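Local coordinates for putative exported protein (Bacteroides fragilis, PDB 4RAA) that is of unknown function but folds as a six-bladed beta-propeller and is probably exported across the inner membrane, at residues D252-L266 with C269-K283. Sequence-based numbering, arbitrary orientation.
Sequences DYISYYCVEETERDL and CYMKNKEKYIGLYDK
Two successive beta hairpins sharing strand 265-272 supply three strands of a four-stranded antiparallel propeller blade, which strand 287-292 completes, and Tyr257 and Tyr270 touch where the first two run side by side. Their CB atoms lie 3.6 Å apart in a non-hydrogen-bonded pair, which puts both side chains on one face of the sheet. With CG between backbone N and carbonyl carbon (chi1 86° and 64°), the rings splay apart, Tyr257 OH reaching the carbonyls of Thr200 and Asp203 and Tyr270 OH reaching Asn290. Next along, Cys258 N bonds Cys269 O at 2.8 Å; in the second hairpin Leu266 and Tyr281 form a hydrogen-bonded pair. At the type I' turn 272-275, Asn273 ND2 gives Asp252 OD1 a 2.8 Å bond, its amide turned 70° from the carboxylate. At the opposite end Lys283, extended beyond CG, runs along the 262-265 turn. Its NZ donates to Thr262 O, nearly in line with the carbonyl, and forms a salt bridge with Glu261 OE2 on its anti lone pair, NZ to OE2 2.9 Å. Glu261 OE2 also bonds His218 and OE1 bonds Tyr190, so a buried carboxylate with three polar partners is probably stabilised as an anion, and the lysine, just past strand 275-282, ties that strand's end to the first hairpin's turn.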
ATOM      1  N   ASP A 252     -12.652 -37.804  22.018  1.00 53.87           N
ATOM      2  CA  ASP A 252     -12.360 -38.744  20.938  1.00 53.49           C
ATOM      3  C   ASP A 252     -12.345 -38.071  19.558  1.00 50.85           C
ATOM      4  O   ASP A 252     -11.865 -38.688  18.610  1.00 51.22           O
ATOM      5  CB  ASP A 252     -13.381 -39.899  20.925  1.00 56.84           C
ATOM      6  CG  ASP A 252     -13.287 -40.804  22.165  1.00 59.90           C
ATOM      7  OD1 ASP A 252     -12.166 -41.189  22.573  1.00 59.35           O
ATOM      8  OD2 ASP A 252     -14.351 -41.167  22.710  1.00 62.40           O
ATOM      9  N   TYR A 253     -12.872 -36.839  19.440  1.00 48.93           N
ATOM     10  CA  TYR A 253     -12.902 -36.064  18.166  1.00 46.06           C
ATOM     11  C   TYR A 253     -11.517 -35.753  17.591  1.00 43.23           C
ATOM     12  O   TYR A 253     -10.502 -35.949  18.265  1.00 44.30           O
ATOM     13  CB  TYR A 253     -13.631 -34.717  18.349  1.00 45.88           C
ATOM     14  CG  TYR A 253     -15.123 -34.772  18.598  1.00 47.77           C
ATOM     15  CD1 TYR A 253     -16.010 -35.217  17.597  1.00 48.69           C
ATOM     16  CD2 TYR A 253     -15.669 -34.302  19.798  1.00 48.99           C
ATOM     17  CE1 TYR A 253     -17.396 -35.228  17.804  1.00 50.09           C
ATOM     18  CE2 TYR A 253     -17.044 -34.315  20.016  1.00 51.32           C
ATOM     19  CZ  TYR A 253     -17.905 -34.772  19.025  1.00 51.92           C
ATOM     20  OH  TYR A 253     -19.259 -34.768  19.271  1.00 53.92           O
ATOM     21  N   ILE A 254     -11.494 -35.265  16.348  1.00 40.66           N
ATOM     22  CA  ILE A 254     -10.260 -34.848  15.675  1.00 38.66           C
ATOM     23  C   ILE A 254      -9.869 -33.470  16.223  1.00 38.53           C
ATOM     24  O   ILE A 254     -10.551 -32.474  15.970  1.00 38.91           O
ATOM     25  CB  ILE A 254     -10.381 -34.810  14.133  1.00 37.07           C
ATOM     26  CG1 ILE A 254     -10.550 -36.237  13.596  1.00 37.68           C
ATOM     27  CG2 ILE A 254      -9.141 -34.169  13.498  1.00 35.35           C
ATOM     28  CD1 ILE A 254     -10.991 -36.333  12.146  1.00 37.30           C
ATOM     29  N   SER A 255      -8.751 -33.446  16.943  1.00 38.45           N
ATOM     30  CA  SER A 255      -8.207 -32.243  17.589  1.00 37.89           C
ATOM     31  C   SER A 255      -7.691 -31.174  16.612  1.00 36.10           C
ATOM     32  O   SER A 255      -7.994 -30.000  16.765  1.00 36.19           O
ATOM     33  CB  SER A 255      -7.089 -32.656  18.570  1.00 37.90           C
ATOM     34  OG  SER A 255      -6.291 -31.555  18.928  1.00 38.57           O
ATOM     35  N   TYR A 256      -6.890 -31.617  15.648  1.00 34.96           N
ATOM     36  CA  TYR A 256      -6.225 -30.789  14.631  1.00 33.39           C
ATOM     37  C   TYR A 256      -6.085 -31.627  13.365  1.00 32.53           C
ATOM     38  O   TYR A 256      -6.074 -32.850  13.455  1.00 32.72           O
ATOM     39  CB  TYR A 256      -4.825 -30.408  15.154  1.00 33.09           C
ATOM     40  CG  TYR A 256      -3.779 -29.870  14.158  1.00 32.77           C
ATOM     41  CD1 TYR A 256      -3.003 -30.734  13.363  1.00 32.34           C
ATOM     42  CD2 TYR A 256      -3.511 -28.498  14.065  1.00 33.21           C
ATOM     43  CE1 TYR A 256      -2.036 -30.237  12.482  1.00 31.69           C
ATOM     44  CE2 TYR A 256      -2.545 -27.994  13.187  1.00 32.27           C
ATOM     45  CZ  TYR A 256      -1.809 -28.864  12.407  1.00 31.80           C
ATOM     46  OH  TYR A 256      -0.867 -28.343  11.557  1.00 31.63           O
ATOM     47  N   TYR A 257      -6.015 -30.983  12.198  1.00 31.41           N
ATOM     48  CA  TYR A 257      -5.701 -31.696  10.946  1.00 30.80           C
ATOM     49  C   TYR A 257      -5.171 -30.740   9.893  1.00 29.93           C
ATOM     50  O   TYR A 257      -5.728 -29.656   9.745  1.00 30.02           O
ATOM     51  CB  TYR A 257      -6.892 -32.519  10.392  1.00 31.35           C
ATOM     52  CG  TYR A 257      -7.893 -31.788   9.507  1.00 31.09           C
ATOM     53  CD1 TYR A 257      -8.952 -31.047  10.057  1.00 31.40           C
ATOM     54  CD2 TYR A 257      -7.783 -31.846   8.102  1.00 30.58           C
ATOM     55  CE1 TYR A 257      -9.864 -30.380   9.231  1.00 31.54           C
ATOM     56  CE2 TYR A 257      -8.691 -31.189   7.272  1.00 30.54           C
ATOM     57  CZ  TYR A 257      -9.728 -30.462   7.838  1.00 30.73           C
ATOM     58  OH  TYR A 257     -10.613 -29.832   7.029  1.00 30.21           O
ATOM     59  N   CYS A 258      -4.079 -31.126   9.218  1.00 29.62           N
ATOM     60  CA  CYS A 258      -3.505 -30.325   8.128  0.50 29.26           C
ATOM     61  C   CYS A 258      -3.466 -31.197   6.875  1.00 29.68           C
ATOM     62  O   CYS A 258      -3.387 -32.414   6.969  1.00 31.31           O
ATOM     63  CB  CYS A 258      -2.117 -29.779   8.492  0.50 28.53           C
ATOM     64  SG  CYS A 258      -0.750 -30.949   8.408  0.50 28.49           S
ATOM     65  N   VAL A 259      -3.547 -30.565   5.710  1.00 29.79           N
ATOM     66  CA  VAL A 259      -3.539 -31.271   4.424  1.00 30.52           C
ATOM     67  C   VAL A 259      -2.511 -30.646   3.479  1.00 30.34           C
ATOM     68  O   VAL A 259      -2.405 -29.404   3.378  1.00 29.67           O
ATOM     69  CB  VAL A 259      -4.918 -31.234   3.697  1.00 31.24           C
ATOM     70  CG1 VAL A 259      -4.870 -32.027   2.384  1.00 31.76           C
ATOM     71  CG2 VAL A 259      -6.039 -31.760   4.592  1.00 31.98           C
ATOM     72  N   GLU A 260      -1.754 -31.538   2.836  1.00 30.72           N
ATOM     73  CA  GLU A 260      -0.804 -31.152   1.790  0.50 31.21           C
ATOM     74  C   GLU A 260      -1.128 -32.036   0.589  1.00 31.69           C
ATOM     75  O   GLU A 260      -1.282 -33.252   0.703  1.00 32.34           O
ATOM     76  CB  GLU A 260       0.658 -31.258   2.228  0.50 31.31           C
ATOM     77  CG  GLU A 260       1.659 -30.860   1.135  0.50 32.29           C
ATOM     78  CD  GLU A 260       1.314 -29.556   0.401  0.50 32.46           C
ATOM     79  OE1 GLU A 260       0.825 -28.588   1.036  0.50 32.54           O
ATOM     80  OE2 GLU A 260       1.558 -29.492  -0.825  0.50 32.76           O
ATOM     81  N   GLU A 261      -1.278 -31.401  -0.570  1.00 31.96           N
ATOM     82  CA  GLU A 261      -1.649 -32.107  -1.796  1.00 32.53           C
ATOM     83  C   GLU A 261      -0.614 -31.875  -2.899  1.00 33.22           C
ATOM     84  O   GLU A 261       0.007 -30.813  -2.952  1.00 32.53           O
ATOM     85  CB  GLU A 261      -3.049 -31.644  -2.238  1.00 32.58           C
ATOM     86  CG  GLU A 261      -3.746 -32.615  -3.191  1.00 33.32           C
ATOM     87  CD  GLU A 261      -5.145 -32.194  -3.632  1.00 33.35           C
ATOM     88  OE1 GLU A 261      -5.823 -31.369  -2.977  1.00 33.84           O
ATOM     89  OE2 GLU A 261      -5.595 -32.726  -4.664  1.00 33.64           O
ATOM     90  N   THR A 262      -0.405 -32.901  -3.731  1.00 35.03           N
ATOM     91  CA  THR A 262       0.473 -32.842  -4.918  1.00 36.95           C
ATOM     92  C   THR A 262      -0.344 -33.404  -6.094  1.00 40.08           C
ATOM     93  O   THR A 262      -1.541 -33.643  -5.938  1.00 39.59           O
ATOM     94  CB  THR A 262       1.800 -33.633  -4.727  1.00 36.75           C
ATOM     95  OG1 THR A 262       1.545 -35.040  -4.680  1.00 36.93           O
ATOM     96  CG2 THR A 262       2.533 -33.200  -3.462  1.00 35.71           C
ATOM     97  N   GLU A 263       0.287 -33.589  -7.257  1.00 45.49           N
ATOM     98  CA  GLU A 263      -0.384 -34.178  -8.434  1.00 50.68           C
ATOM     99  C   GLU A 263      -0.677 -35.662  -8.265  1.00 49.07           C
ATOM    100  O   GLU A 263      -1.678 -36.139  -8.784  1.00 50.23           O
ATOM    101  CB  GLU A 263       0.453 -34.001  -9.719  1.00 56.83           C
ATOM    102  CG  GLU A 263       0.696 -32.557 -10.157  1.00 62.39           C
ATOM    103  CD  GLU A 263      -0.569 -31.790 -10.554  1.00 68.98           C
ATOM    104  OE1 GLU A 263      -1.613 -32.410 -10.864  1.00 71.64           O
ATOM    105  OE2 GLU A 263      -0.512 -30.539 -10.571  1.00 74.48           O
ATOM    106  N   ARG A 264       0.186 -36.372  -7.539  1.00 48.26           N
ATOM    107  CA  ARG A 264       0.098 -37.832  -7.373  1.00 50.35           C
ATOM    108  C   ARG A 264      -0.502 -38.337  -6.052  1.00 49.35           C
ATOM    109  O   ARG A 264      -1.103 -39.419  -6.037  1.00 51.22           O
ATOM    110  CB  ARG A 264       1.490 -38.468  -7.573  1.00 53.59           C
ATOM    111  CG  ARG A 264       2.563 -38.085  -6.551  1.00 55.64           C
ATOM    112  CD  ARG A 264       3.837 -38.889  -6.744  1.00 59.57           C
ATOM    113  NE  ARG A 264       4.581 -38.521  -7.950  1.00 61.89           N
ATOM    114  CZ  ARG A 264       5.699 -39.116  -8.378  1.00 65.14           C
ATOM    115  NH1 ARG A 264       6.245 -40.145  -7.715  1.00 70.09           N
ATOM    116  NH2 ARG A 264       6.287 -38.683  -9.492  1.00 66.96           N
ATOM    117  N   ASP A 265      -0.320 -37.582  -4.962  1.00 45.98           N
ATOM    118  CA  ASP A 265      -0.782 -37.987  -3.629  1.00 43.59           C
ATOM    119  C   ASP A 265      -1.365 -36.857  -2.773  1.00 42.70           C
ATOM    120  O   ASP A 265      -1.402 -35.693  -3.187  1.00 45.85           O
ATOM    121  CB  ASP A 265       0.365 -38.703  -2.893  1.00 43.73           C
ATOM    122  CG  ASP A 265       1.548 -37.793  -2.562  1.00 42.03           C
ATOM    123  OD1 ASP A 265       1.400 -36.553  -2.529  1.00 40.64           O
ATOM    124  OD2 ASP A 265       2.645 -38.342  -2.296  1.00 40.97           O
ATOM    125  N   LEU A 266      -1.817 -37.228  -1.577  1.00 40.36           N
ATOM    126  CA  LEU A 266      -2.413 -36.302  -0.626  1.00 37.42           C
ATOM    127  C   LEU A 266      -2.204 -36.850   0.795  1.00 35.26           C
ATOM    128  O   LEU A 266      -2.692 -37.931   1.119  1.00 34.68           O
ATOM    129  CB  LEU A 266      -3.897 -36.142  -0.985  1.00 37.45           C
ATOM    130  CG  LEU A 266      -4.846 -35.190  -0.247  1.00 36.71           C
ATOM    131  CD1 LEU A 266      -6.077 -34.940  -1.108  1.00 37.71           C
ATOM    132  CD2 LEU A 266      -5.253 -35.707   1.128  1.00 37.64           C
ATOM    133  N   CYS A 269      -2.125 -35.020   8.008  1.00 37.46           N
ATOM    134  CA  CYS A 269      -1.686 -35.168   9.402  1.00 40.05           C
ATOM    135  C   CYS A 269      -2.839 -34.708  10.254  1.00 38.50           C
ATOM    136  O   CYS A 269      -3.536 -33.769   9.873  1.00 39.16           O
ATOM    137  CB  CYS A 269      -0.459 -34.340   9.730  1.00 42.66           C
ATOM    138  SG  CYS A 269       0.971 -34.852   8.783  1.00 50.84           S
ATOM    139  N   TYR A 270      -3.051 -35.385  11.377  1.00 37.55           N
ATOM    140  CA  TYR A 270      -4.113 -35.038  12.317  1.00 37.69           C
ATOM    141  C   TYR A 270      -3.835 -35.534  13.744  1.00 39.58           C
ATOM    142  O   TYR A 270      -2.893 -36.291  13.964  1.00 39.13           O
ATOM    143  CB  TYR A 270      -5.476 -35.539  11.802  1.00 37.23           C
ATOM    144  CG  TYR A 270      -5.625 -37.038  11.674  1.00 36.91           C
ATOM    145  CD1 TYR A 270      -5.246 -37.706  10.508  1.00 36.35           C
ATOM    146  CD2 TYR A 270      -6.177 -37.796  12.716  1.00 38.13           C
ATOM    147  CE1 TYR A 270      -5.389 -39.094  10.389  1.00 37.02           C
ATOM    148  CE2 TYR A 270      -6.331 -39.184  12.607  1.00 38.50           C
ATOM    149  CZ  TYR A 270      -5.945 -39.827  11.440  1.00 37.46           C
ATOM    150  OH  TYR A 270      -6.099 -41.183  11.337  1.00 37.04           O
HETATM  151  N   MSE A 271      -4.658 -35.083  14.691  1.00 42.29           N
HETATM  152  CA  MSE A 271      -4.542 -35.453  16.101  1.00 46.13           C
HETATM  153  C   MSE A 271      -5.830 -36.041  16.612  1.00 47.34           C
HETATM  154  O   MSE A 271      -6.920 -35.603  16.225  1.00 44.97           O
HETATM  155  CB  MSE A 271      -4.142 -34.211  16.861  1.00 51.05           C
HETATM  156  CG  MSE A 271      -2.701 -33.815  16.536  1.00 56.80           C
HETATM  157 SE   MSE A 271      -1.815 -33.382  18.232  0.75 70.07          SE
HETATM  158  CE  MSE A 271      -1.008 -31.711  17.538  1.00 66.13           C
ATOM    159  N   LYS A 272      -5.701 -37.045  17.484  1.00 48.37           N
ATOM    160  CA  LYS A 272      -6.838 -37.784  18.041  1.00 52.04           C
ATOM    161  C   LYS A 272      -6.388 -38.478  19.317  1.00 52.94           C
ATOM    162  O   LYS A 272      -5.328 -39.112  19.317  1.00 52.42           O
ATOM    163  CB  LYS A 272      -7.315 -38.844  17.034  1.00 54.84           C
ATOM    164  CG  LYS A 272      -8.587 -39.606  17.426  1.00 58.41           C
ATOM    165  CD  LYS A 272      -8.830 -40.864  16.590  1.00 60.31           C
ATOM    166  CE  LYS A 272      -7.872 -42.010  16.899  1.00 61.13           C
ATOM    167  NZ  LYS A 272      -8.287 -43.266  16.214  1.00 61.33           N
ATOM    168  N   ASN A 273      -7.189 -38.377  20.379  1.00 54.83           N
ATOM    169  CA  ASN A 273      -6.853 -38.965  21.681  1.00 61.10           C
ATOM    170  C   ASN A 273      -5.411 -38.599  22.117  1.00 60.13           C
ATOM    171  O   ASN A 273      -4.665 -39.453  22.603  1.00 65.35           O
ATOM    172  CB  ASN A 273      -7.034 -40.506  21.648  1.00 66.61           C
ATOM    173  CG  ASN A 273      -8.457 -40.950  21.313  1.00 69.82           C
ATOM    174  OD1 ASN A 273      -8.676 -41.637  20.314  1.00 65.39           O
ATOM    175  ND2 ASN A 273      -9.422 -40.590  22.159  1.00 72.24           N
ATOM    176  N   LYS A 274      -5.022 -37.338  21.894  1.00 55.56           N
ATOM    177  CA  LYS A 274      -3.683 -36.808  22.217  1.00 53.58           C
ATOM    178  C   LYS A 274      -2.487 -37.423  21.431  1.00 52.03           C
ATOM    179  O   LYS A 274      -1.338 -37.222  21.845  1.00 49.54           O
ATOM    180  CB  LYS A 274      -3.401 -36.917  23.731  1.00 56.42           C
ATOM    181  CG  LYS A 274      -4.574 -36.590  24.651  1.00 59.57           C
ATOM    182  CD  LYS A 274      -4.141 -36.466  26.101  1.00 61.48           C
ATOM    183  CE  LYS A 274      -5.256 -35.887  26.952  1.00 63.85           C
ATOM    184  NZ  LYS A 274      -4.801 -35.584  28.338  1.00 67.49           N
ATOM    185  N   GLU A 275      -2.736 -38.130  20.314  1.00 50.90           N
ATOM    186  CA  GLU A 275      -1.664 -38.787  19.509  1.00 49.36           C
ATOM    187  C   GLU A 275      -1.692 -38.343  18.046  1.00 46.10           C
ATOM    188  O   GLU A 275      -2.767 -38.144  17.490  1.00 46.11           O
ATOM    189  CB  GLU A 275      -1.778 -40.324  19.577  1.00 50.94           C
ATOM    190  CG  GLU A 275      -1.568 -40.951  20.959  1.00 52.15           C
ATOM    191  CD  GLU A 275      -0.147 -40.822  21.530  1.00 54.20           C
ATOM    192  OE1 GLU A 275       0.802 -40.429  20.809  1.00 53.14           O
ATOM    193  OE2 GLU A 275       0.030 -41.132  22.733  1.00 55.05           O
ATOM    194  N   LYS A 276      -0.513 -38.226  17.426  1.00 44.26           N
ATOM    195  CA  LYS A 276      -0.374 -37.778  16.022  1.00 42.78           C
ATOM    196  C   LYS A 276      -0.484 -38.943  15.034  1.00 41.26           C
ATOM    197  O   LYS A 276       0.183 -39.962  15.205  1.00 43.74           O
ATOM    198  CB  LYS A 276       0.983 -37.101  15.795  1.00 44.06           C
ATOM    199  CG  LYS A 276       1.263 -35.881  16.661  1.00 45.94           C
ATOM    200  CD  LYS A 276       2.712 -35.443  16.523  1.00 47.85           C
ATOM    201  CE  LYS A 276       3.017 -34.284  17.452  1.00 51.30           C
ATOM    202  NZ  LYS A 276       4.433 -33.838  17.330  1.00 53.52           N
ATOM    203  N   TYR A 277      -1.298 -38.766  13.996  1.00 39.62           N
ATOM    204  CA  TYR A 277      -1.514 -39.760  12.928  1.00 38.91           C
ATOM    205  C   TYR A 277      -1.259 -39.144  11.563  1.00 37.40           C
ATOM    206  O   TYR A 277      -1.250 -37.921  11.422  1.00 36.38           O
ATOM    207  CB  TYR A 277      -2.960 -40.271  12.954  1.00 39.11           C
ATOM    208  CG  TYR A 277      -3.334 -40.996  14.221  1.00 39.93           C
ATOM    209  CD1 TYR A 277      -3.801 -40.292  15.333  1.00 40.56           C
ATOM    210  CD2 TYR A 277      -3.214 -42.387  14.323  1.00 40.94           C
ATOM    211  CE1 TYR A 277      -4.134 -40.946  16.513  1.00 42.81           C
ATOM    212  CE2 TYR A 277      -3.548 -43.057  15.503  1.00 42.58           C
ATOM    213  CZ  TYR A 277      -4.008 -42.329  16.593  1.00 43.66           C
ATOM    214  OH  TYR A 277      -4.346 -42.952  17.761  1.00 46.06           O
ATOM    215  N   ILE A 278      -1.048 -39.998  10.564  1.00 37.74           N
ATOM    216  CA  ILE A 278      -0.904 -39.552   9.174  1.00 36.93           C
ATOM    217  C   ILE A 278      -1.574 -40.516   8.192  1.00 36.97           C
ATOM    218  O   ILE A 278      -1.290 -41.720   8.181  1.00 37.07           O
ATOM    219  CB  ILE A 278       0.551 -39.260   8.757  1.00 37.87           C
ATOM    220  CG1 ILE A 278       0.578 -38.742   7.302  1.00 38.19           C
ATOM    221  CG2 ILE A 278       1.460 -40.479   8.939  1.00 38.99           C
ATOM    222  CD1 ILE A 278       1.891 -38.127   6.883  1.00 39.28           C
ATOM    223  N   GLY A 279      -2.447 -39.943   7.366  1.00 36.46           N
ATOM    224  CA  GLY A 279      -3.191 -40.651   6.339  1.00 37.20           C
ATOM    225  C   GLY A 279      -2.600 -40.301   4.987  1.00 37.09           C
ATOM    226  O   GLY A 279      -2.519 -39.117   4.636  1.00 36.98           O
ATOM    227  N   LEU A 280      -2.190 -41.324   4.237  1.00 36.93           N
ATOM    228  CA  LEU A 280      -1.613 -41.176   2.899  1.00 36.10           C
ATOM    229  C   LEU A 280      -2.696 -41.616   1.927  1.00 36.23           C
ATOM    230  O   LEU A 280      -3.315 -42.646   2.166  1.00 37.07           O
ATOM    231  CB  LEU A 280      -0.381 -42.086   2.756  1.00 36.54           C
ATOM    232  CG  LEU A 280       0.604 -42.143   3.943  1.00 36.62           C
ATOM    233  CD1 LEU A 280       1.700 -43.181   3.744  1.00 37.66           C
ATOM    234  CD2 LEU A 280       1.215 -40.777   4.207  1.00 36.01           C
ATOM    235  N   TYR A 281      -2.947 -40.836   0.869  1.00 35.53           N
ATOM    236  CA  TYR A 281      -3.900 -41.205  -0.189  1.00 36.07           C
ATOM    237  C   TYR A 281      -3.167 -41.218  -1.534  1.00 37.15           C
ATOM    238  O   TYR A 281      -2.552 -40.215  -1.893  1.00 36.81           O
ATOM    239  CB  TYR A 281      -5.090 -40.244  -0.229  1.00 35.27           C
ATOM    240  CG  TYR A 281      -6.043 -40.486  -1.389  1.00 35.60           C
ATOM    241  CD1 TYR A 281      -6.790 -41.664  -1.474  1.00 36.72           C
ATOM    242  CD2 TYR A 281      -6.210 -39.535  -2.404  1.00 35.28           C
ATOM    243  CE1 TYR A 281      -7.673 -41.892  -2.536  1.00 37.14           C
ATOM    244  CE2 TYR A 281      -7.078 -39.761  -3.468  1.00 35.85           C
ATOM    245  CZ  TYR A 281      -7.806 -40.939  -3.526  1.00 36.87           C
ATOM    246  OH  TYR A 281      -8.658 -41.148  -4.581  1.00 38.61           O
ATOM    247  N   ASP A 282      -3.227 -42.350  -2.249  1.00 38.68           N
ATOM    248  CA  ASP A 282      -2.605 -42.507  -3.576  1.00 39.53           C
ATOM    249  C   ASP A 282      -3.713 -42.292  -4.584  1.00 40.41           C
ATOM    250  O   ASP A 282      -4.581 -43.161  -4.747  1.00 41.46           O
ATOM    251  CB  ASP A 282      -1.966 -43.899  -3.757  1.00 40.35           C
ATOM    252  CG  ASP A 282      -1.291 -44.085  -5.135  1.00 41.05           C
ATOM    253  OD1 ASP A 282      -1.353 -43.190  -6.017  1.00 39.96           O
ATOM    254  OD2 ASP A 282      -0.672 -45.155  -5.326  1.00 42.17           O
ATOM    255  N   LYS A 283      -3.652 -41.149  -5.271  1.00 40.30           N
ATOM    256  CA  LYS A 283      -4.660 -40.767  -6.255  1.00 40.48           C
ATOM    257  C   LYS A 283      -4.750 -41.700  -7.451  1.00 43.50           C
ATOM    258  O   LYS A 283      -5.845 -41.873  -7.984  1.00 44.71           O
ATOM    259  CB  LYS A 283      -4.415 -39.359  -6.782  1.00 39.11           C
ATOM    260  CG  LYS A 283      -4.520 -38.243  -5.766  1.00 36.68           C
ATOM    261  CD  LYS A 283      -4.280 -36.939  -6.498  1.00 35.83           C
ATOM    262  CE  LYS A 283      -4.404 -35.727  -5.611  1.00 34.10           C
ATOM    263  NZ  LYS A 283      -4.297 -34.516  -6.464  1.00 33.82           N
TER